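Local coordinates for DNA binding protein (PDB 4NB5), which represses mycobacterial MmpS-MmpL transport systems and its own gene as a homodimeric MarR-type regulator that binds directly to their promoter regions, at residues 15-27 / 34-46. Residues are numbered along the deposited sequence; the frame is centred on the assembly and turned at random.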
# COMPACT_ATOMS: atom_id res chain seq x y z
N ASP B 15 31.24 -8.44 7.62
CA ASP B 15 30.64 -7.78 8.76
C ASP B 15 29.45 -6.95 8.30
O ASP B 15 29.17 -6.87 7.10
CB ASP B 15 31.64 -6.93 9.55
CG ASP B 15 32.19 -5.76 8.76
OD1 ASP B 15 33.32 -5.32 9.07
OD2 ASP B 15 31.50 -5.27 7.84
N ILE B 16 28.76 -6.36 9.25
CA ILE B 16 27.53 -5.63 8.96
C ILE B 16 27.71 -4.47 7.99
O ILE B 16 26.82 -4.19 7.19
CB ILE B 16 26.90 -5.09 10.25
CG1 ILE B 16 26.19 -6.20 11.01
CG2 ILE B 16 25.94 -3.96 9.94
CD1 ILE B 16 25.36 -7.11 10.14
N MET B 17 28.83 -3.77 8.04
CA MET B 17 28.94 -2.65 7.12
C MET B 17 29.15 -3.12 5.69
O MET B 17 28.72 -2.42 4.77
CB MET B 17 29.98 -1.61 7.55
CG MET B 17 29.42 -0.54 8.51
SD MET B 17 27.77 0.12 8.10
CE MET B 17 28.10 1.11 6.64
N GLU B 18 29.73 -4.30 5.49
CA GLU B 18 29.85 -4.85 4.14
C GLU B 18 28.46 -5.18 3.58
O GLU B 18 28.18 -4.97 2.40
CB GLU B 18 30.73 -6.10 4.15
CG GLU B 18 30.93 -6.72 2.77
CD GLU B 18 31.93 -7.86 2.79
OE1 GLU B 18 32.23 -8.40 1.70
OE2 GLU B 18 32.43 -8.20 3.88
N PHE B 19 27.59 -5.71 4.43
CA PHE B 19 26.21 -5.99 4.02
C PHE B 19 25.48 -4.69 3.66
O PHE B 19 24.81 -4.59 2.63
CB PHE B 19 25.48 -6.73 5.15
CG PHE B 19 24.00 -6.80 4.95
CD1 PHE B 19 23.46 -7.67 4.01
CD2 PHE B 19 23.15 -6.00 5.69
CE1 PHE B 19 22.09 -7.73 3.82
CE2 PHE B 19 21.79 -6.05 5.50
CZ PHE B 19 21.26 -6.91 4.57
N VAL B 20 25.59 -3.69 4.53
CA VAL B 20 24.94 -2.41 4.32
C VAL B 20 25.43 -1.78 3.01
O VAL B 20 24.64 -1.30 2.20
CB VAL B 20 25.19 -1.46 5.51
CG1 VAL B 20 24.76 -0.03 5.17
CG2 VAL B 20 24.46 -1.96 6.73
N GLU B 21 26.74 -1.82 2.80
CA GLU B 21 27.33 -1.29 1.57
C GLU B 21 26.77 -2.00 0.34
O GLU B 21 26.44 -1.37 -0.67
CB GLU B 21 28.85 -1.48 1.62
CG GLU B 21 29.59 -0.92 0.42
CD GLU B 21 29.77 0.58 0.52
OE1 GLU B 21 30.53 1.13 -0.30
OE2 GLU B 21 29.15 1.20 1.41
N GLN B 22 26.65 -3.32 0.43
CA GLN B 22 26.19 -4.10 -0.71
C GLN B 22 24.71 -3.86 -0.99
O GLN B 22 24.30 -3.84 -2.15
CB GLN B 22 26.50 -5.59 -0.52
CG GLN B 22 27.97 -5.88 -0.73
CD GLN B 22 28.34 -7.33 -0.47
OE1 GLN B 22 29.26 -7.63 0.28
NE2 GLN B 22 27.62 -8.25 -1.12
N MET B 23 23.93 -3.64 0.06
CA MET B 23 22.54 -3.23 -0.11
C MET B 23 22.43 -1.89 -0.84
O MET B 23 21.56 -1.70 -1.69
CB MET B 23 21.84 -3.17 1.24
CG MET B 23 21.57 -4.54 1.85
SD MET B 23 20.28 -5.49 0.98
CE MET B 23 18.83 -4.59 1.49
N GLY B 24 23.30 -0.95 -0.48
CA GLY B 24 23.36 0.30 -1.22
C GLY B 24 23.64 0.07 -2.69
O GLY B 24 22.99 0.65 -3.55
N GLY B 25 24.60 -0.81 -3.00
CA GLY B 25 24.94 -1.09 -4.38
C GLY B 25 23.79 -1.75 -5.13
O GLY B 25 23.57 -1.48 -6.31
N TYR B 26 23.05 -2.61 -4.43
CA TYR B 26 21.89 -3.27 -5.02
C TYR B 26 20.85 -2.25 -5.47
O TYR B 26 20.28 -2.34 -6.56
CB TYR B 26 21.27 -4.25 -4.01
CG TYR B 26 20.06 -4.98 -4.55
CD1 TYR B 26 18.79 -4.44 -4.43
CD2 TYR B 26 20.20 -6.20 -5.20
CE1 TYR B 26 17.69 -5.10 -4.94
CE2 TYR B 26 19.11 -6.87 -5.71
CZ TYR B 26 17.86 -6.31 -5.58
OH TYR B 26 16.77 -6.97 -6.09
N PHE B 27 20.61 -1.25 -4.63
CA PHE B 27 19.66 -0.20 -4.95
C PHE B 27 20.17 0.67 -6.10
O PHE B 27 19.46 0.91 -7.07
CB PHE B 27 19.34 0.67 -3.73
CG PHE B 27 18.15 0.17 -2.91
CD1 PHE B 27 18.12 -1.12 -2.42
CD2 PHE B 27 17.10 1.02 -2.64
CE1 PHE B 27 17.03 -1.56 -1.67
CE2 PHE B 27 16.02 0.59 -1.90
CZ PHE B 27 15.98 -0.70 -1.41
N ARG B 34 21.47 5.05 -3.47
CA ARG B 34 22.37 4.26 -2.65
C ARG B 34 21.95 4.37 -1.18
O ARG B 34 21.95 3.37 -0.45
CB ARG B 34 23.81 4.75 -2.84
CG ARG B 34 24.86 3.93 -2.11
CD ARG B 34 26.28 4.37 -2.47
NE ARG B 34 26.61 4.02 -3.85
CZ ARG B 34 26.98 2.80 -4.25
NH1 ARG B 34 27.06 1.80 -3.38
NH2 ARG B 34 27.26 2.58 -5.53
N LEU B 35 21.58 5.56 -0.75
CA LEU B 35 21.25 5.77 0.66
C LEU B 35 20.01 4.98 1.08
O LEU B 35 19.95 4.46 2.19
CB LEU B 35 21.09 7.26 0.98
CG LEU B 35 20.76 7.60 2.44
CD1 LEU B 35 21.72 6.94 3.42
CD2 LEU B 35 20.79 9.12 2.60
N ALA B 36 19.02 4.87 0.19
CA ALA B 36 17.85 4.05 0.48
C ALA B 36 18.24 2.60 0.73
O ALA B 36 17.73 1.97 1.66
CB ALA B 36 16.84 4.14 -0.65
N GLY B 37 19.11 2.06 -0.11
CA GLY B 37 19.60 0.70 0.06
C GLY B 37 20.35 0.51 1.37
O GLY B 37 20.15 -0.48 2.07
N ARG B 38 21.23 1.46 1.68
CA ARG B 38 22.01 1.39 2.93
C ARG B 38 21.10 1.49 4.15
O ARG B 38 21.29 0.78 5.13
CB ARG B 38 23.08 2.49 2.95
CG ARG B 38 24.17 2.31 1.90
CD ARG B 38 25.11 3.51 1.86
NE ARG B 38 25.88 3.62 3.10
CZ ARG B 38 26.06 4.74 3.80
NH1 ARG B 38 25.52 5.89 3.42
NH2 ARG B 38 26.78 4.70 4.91
N LEU B 39 20.11 2.38 4.07
CA LEU B 39 19.13 2.53 5.14
C LEU B 39 18.33 1.25 5.38
O LEU B 39 18.14 0.82 6.52
CB LEU B 39 18.20 3.72 4.87
CG LEU B 39 17.09 3.91 5.90
CD1 LEU B 39 17.65 4.05 7.30
CD2 LEU B 39 16.24 5.13 5.55
N LEU B 40 17.86 0.61 4.30
CA LEU B 40 17.14 -0.64 4.43
C LEU B 40 18.06 -1.70 5.03
O LEU B 40 17.67 -2.43 5.93
CB LEU B 40 16.60 -1.10 3.08
CG LEU B 40 15.84 -2.43 3.09
CD1 LEU B 40 14.69 -2.42 4.08
CD2 LEU B 40 15.33 -2.77 1.70
N GLY B 41 19.29 -1.78 4.53
CA GLY B 41 20.25 -2.72 5.07
C GLY B 41 20.50 -2.51 6.56
O GLY B 41 20.52 -3.46 7.34
N TRP B 42 20.70 -1.26 6.96
CA TRP B 42 20.90 -0.94 8.36
C TRP B 42 19.71 -1.39 9.21
O TRP B 42 19.88 -1.99 10.27
CB TRP B 42 21.15 0.56 8.55
CG TRP B 42 21.44 0.94 9.97
CD1 TRP B 42 20.59 1.53 10.85
CD2 TRP B 42 22.68 0.76 10.67
NE1 TRP B 42 21.22 1.73 12.06
CE2 TRP B 42 22.49 1.26 11.97
CE3 TRP B 42 23.92 0.23 10.32
CZ2 TRP B 42 23.51 1.24 12.93
CZ3 TRP B 42 24.93 0.21 11.27
CH2 TRP B 42 24.72 0.71 12.56
N LEU B 43 18.49 -1.12 8.75
CA LEU B 43 17.31 -1.47 9.55
C LEU B 43 17.06 -2.98 9.61
O LEU B 43 16.29 -3.45 10.44
CB LEU B 43 16.07 -0.73 9.04
CG LEU B 43 16.10 0.78 9.32
CD1 LEU B 43 15.02 1.49 8.54
CD2 LEU B 43 15.94 1.06 10.81
N LEU B 44 17.72 -3.73 8.73
CA LEU B 44 17.67 -5.18 8.75
C LEU B 44 18.61 -5.80 9.79
O LEU B 44 18.40 -6.94 10.20
CB LEU B 44 18.03 -5.73 7.37
CG LEU B 44 16.84 -5.78 6.42
CD1 LEU B 44 17.31 -5.73 4.99
CD2 LEU B 44 16.01 -7.02 6.64
N VAL B 45 19.64 -5.07 10.21
CA VAL B 45 20.65 -5.66 11.09
C VAL B 45 20.90 -4.89 12.38
O VAL B 45 21.59 -5.39 13.26
CB VAL B 45 22.02 -5.81 10.37
CG1 VAL B 45 21.91 -6.78 9.22
CG2 VAL B 45 22.53 -4.45 9.91
N CYS B 46 20.35 -3.68 12.49
CA CYS B 46 20.64 -2.86 13.66
C CYS B 46 20.04 -3.42 14.94
O CYS B 46 19.10 -4.22 14.92
CB CYS B 46 20.15 -1.43 13.43
SG CYS B 46 18.37 -1.32 13.16
O HOH W 1 26.71 1.40 -0.85
O HOH W 2 27.75 1.63 3.56
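Gly-24 packs directly against Gly-37 where helix 16-27 crosses helix 34-45, the first two helices of the MarR-type winged helix-turn-helix fold. With no side chain on either glycine, backbone meets backbone, CA atoms 4.0 Å apart, and the axes of the two segments, 140° apart in direction, approach to 6.7 Å. The backbones touch through CA-H...O contacts, Gly-37 CA to Met-23 O (3.6 Å) and Gly-24 CA to Arg-34 O.

Around this crossing the packing is mostly apolar. Phe-27 lays one ring face over Gly-37, a CH-pi contact with CA 3.5 Å from the ring centroid, while its rim reaches Ala-36 CB. Met-23, bent at chi2 (-70°) and chi3 (-73°), drops as a knob among Gly-37, Leu-40, Gly-41 and Leu-44, its CE against Leu-40 CD2 and Leu-44 CD1. Phe-19 instead turns its ring edge, in plane, to a backbone carbonyl, CE2 lying 3.4 Å from Gly-41 O. At the far end Ile-16 and Val-45 meet tip to tip, their CG2 atoms a tight 3.4 Å apart; Leu-125 and Leu-136 of the second subunit pack on Ile-16 and Val-45 respectively.

The polar side of the crossing is bridged by two waters. Arg-34 NH1 donates to one, which donates to Glu-21 O, while its NH2 makes a salt bridge to Glu-28. Arg-38, whose NH2 donates to Leu-60 O, uses NE for the second water (2.8 Å to its oxygen), and that water donates to Glu-21 OE2 at 2.6 Å.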